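Local coordinates for protein alginate lyase (Aplysia kurodai, PDB 5GMT) that probably cleaves alginate as a polysaccharide lyase of family 14, with specificity for polymannuronate, at residues D45-T49 with L59-Y63. Residues are numbered along the deposited sequence; the frame is centred on the assembly and turned at random.
Sequences DSIST and LRIFY
S48 and R60 face each other as the hydrogen-bonded pair of an antiparallel β hairpin: S48 N donates to R60 O (2.9 Å) and R60 N to S48 O (2.8 Å). Two residues earlier, in the 3-10 turn that leads into the first strand, F62 N bonds S46 O at 3.0 Å, and S46 OG donates to F62 O at 2.7 Å. Serine suits this place because its short hydroxyl, set beside its own backbone N (chi1 -83°), meets that carbonyl in plane and supplies a bond the strand backbone no longer makes; S46 is buried, and its OG is also hydrogen-bonded to G76 N. S46 O further takes a CA-H contact from I61 and a bond from a water, which in turn accepts from R60 NE; the bend about CG-CD of the arginine (chi3 78°) sets NE where the water meets it in the guanidinium plane. I47, L59 and I61 share the other face, and I47 CG2 touches L59 CD1 (3.8 Å), while I47 CG1 lies beside I61 CD1 (3.9 Å), the two side chains pointing the same way. Apolar residues suit this face, for the buried I61 and L59 rest on F244 of strand 238-247 in the other sheet, and I47 and L59 reach helix 28-31. Strand 58-63 pairs through its other edge with strand 261-272, so strand 47-50 extends one sheet of the concanavalin-like β sandwich.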
loop_
_atom_site.group_PDB
_atom_site.type_symbol
_atom_site.label_atom_id
_atom_site.label_comp_id
_atom_site.label_asym_id
_atom_site.label_seq_id
_atom_site.Cartn_x
_atom_site.Cartn_y
_atom_site.Cartn_z
ATOM N N ASP A 45 -3.802 -12.948 -14.142
ATOM C CA ASP A 45 -5.195 -13.310 -14.438
ATOM C C ASP A 45 -6.230 -12.346 -13.830
ATOM O O ASP A 45 -7.391 -12.341 -14.251
ATOM C CB ASP A 45 -5.469 -14.765 -13.994
ATOM C CG ASP A 45 -5.417 -14.960 -12.470
ATOM O OD1 ASP A 45 -5.741 -16.077 -12.001
ATOM O OD2 ASP A 45 -5.074 -14.015 -11.736
ATOM N N SER A 46 -5.817 -11.525 -12.863
ATOM C CA SER A 46 -6.697 -10.520 -12.263
ATOM C C SER A 46 -6.537 -9.126 -12.862
ATOM O O SER A 46 -7.300 -8.214 -12.537
ATOM C CB SER A 46 -6.450 -10.435 -10.752
ATOM O OG SER A 46 -7.163 -11.445 -10.070
ATOM N N ILE A 47 -5.554 -8.954 -13.740
ATOM C CA ILE A 47 -5.217 -7.617 -14.222
ATOM C C ILE A 47 -5.856 -7.304 -15.569
ATOM O O ILE A 47 -5.760 -8.090 -16.519
ATOM C CB ILE A 47 -3.684 -7.438 -14.325
ATOM C CG1 ILE A 47 -3.080 -7.488 -12.915
ATOM C CG2 ILE A 47 -3.330 -6.115 -15.036
ATOM C CD1 ILE A 47 -1.560 -7.373 -12.874
ATOM N N SER A 48 -6.516 -6.154 -15.632
ATOM C CA SER A 48 -7.058 -5.655 -16.886
ATOM C C SER A 48 -7.131 -4.134 -16.821
ATOM O O SER A 48 -6.540 -3.509 -15.932
ATOM C CB SER A 48 -8.436 -6.260 -17.160
ATOM O OG SER A 48 -8.842 -5.981 -18.494
ATOM N N THR A 49 -7.852 -3.532 -17.762
ATOM C CA THR A 49 -7.978 -2.077 -17.806
ATOM C C THR A 49 -9.425 -1.707 -18.088
ATOM O O THR A 49 -10.152 -2.491 -18.696
ATOM C CB THR A 49 -7.086 -1.456 -18.891
ATOM O OG1 THR A 49 -7.597 -1.816 -20.181
ATOM C CG2 THR A 49 -5.640 -1.932 -18.765
ATOM N N LEU A 59 -6.153 1.008 -14.180
ATOM C CA LEU A 59 -5.717 -0.347 -13.887
ATOM C C LEU A 59 -6.811 -1.044 -13.105
ATOM O O LEU A 59 -7.194 -0.566 -12.037
ATOM C CB LEU A 59 -4.408 -0.322 -13.089
ATOM C CG LEU A 59 -3.906 -1.663 -12.569
ATOM C CD1 LEU A 59 -3.561 -2.583 -13.724
ATOM C CD2 LEU A 59 -2.695 -1.434 -11.643
ATOM N N ARG A 60 -7.342 -2.149 -13.629
ATOM C CA ARG A 60 -8.451 -2.811 -12.947
ATOM C C ARG A 60 -8.014 -4.153 -12.411
ATOM O O ARG A 60 -7.407 -4.944 -13.124
ATOM C CB ARG A 60 -9.666 -2.997 -13.874
ATOM C CG ARG A 60 -10.933 -3.409 -13.121
ATOM C CD ARG A 60 -12.072 -3.839 -14.058
ATOM N NE ARG A 60 -11.864 -5.200 -14.560
ATOM C CZ ARG A 60 -12.703 -5.854 -15.364
ATOM N NH1 ARG A 60 -13.825 -5.283 -15.783
ATOM N NH2 ARG A 60 -12.416 -7.095 -15.745
ATOM N N ILE A 61 -8.333 -4.393 -11.147
ATOM C CA ILE A 61 -8.036 -5.657 -10.497
ATOM C C ILE A 61 -9.338 -6.370 -10.148
ATOM O O ILE A 61 -10.223 -5.791 -9.509
ATOM C CB ILE A 61 -7.209 -5.458 -9.201
ATOM C CG1 ILE A 61 -5.978 -4.579 -9.461
ATOM C CG2 ILE A 61 -6.841 -6.819 -8.602
ATOM C CD1 ILE A 61 -4.999 -5.150 -10.487
ATOM N N PHE A 62 -9.429 -7.633 -10.552
ATOM C CA PHE A 62 -10.592 -8.458 -10.303
ATOM C C PHE A 62 -10.328 -9.434 -9.151
ATOM O O PHE A 62 -9.313 -10.124 -9.150
ATOM C CB PHE A 62 -10.962 -9.214 -11.580
ATOM C CG PHE A 62 -11.960 -10.306 -11.376
ATOM C CD1 PHE A 62 -13.203 -10.027 -10.832
ATOM C CD2 PHE A 62 -11.669 -11.606 -11.751
ATOM C CE1 PHE A 62 -14.143 -11.025 -10.661
ATOM C CE2 PHE A 62 -12.599 -12.617 -11.579
ATOM C CZ PHE A 62 -13.839 -12.326 -11.037
ATOM N N TYR A 63 -11.230 -9.457 -8.167
ATOM C CA TYR A 63 -11.190 -10.444 -7.100
ATOM C C TYR A 63 -12.415 -11.328 -7.226
ATOM O O TYR A 63 -13.551 -10.886 -7.008
ATOM C CB TYR A 63 -11.170 -9.807 -5.700
ATOM C CG TYR A 63 -10.385 -8.522 -5.555
ATOM C CD1 TYR A 63 -9.111 -8.509 -4.972
ATOM C CD2 TYR A 63 -10.928 -7.313 -5.972
ATOM C CE1 TYR A 63 -8.411 -7.324 -4.838
ATOM C CE2 TYR A 63 -10.239 -6.134 -5.849
ATOM C CZ TYR A 63 -8.980 -6.140 -5.273
ATOM O OH TYR A 63 -8.307 -4.958 -5.145
HETATM O O HOH W 1 -9.515 -6.800 -13.825
#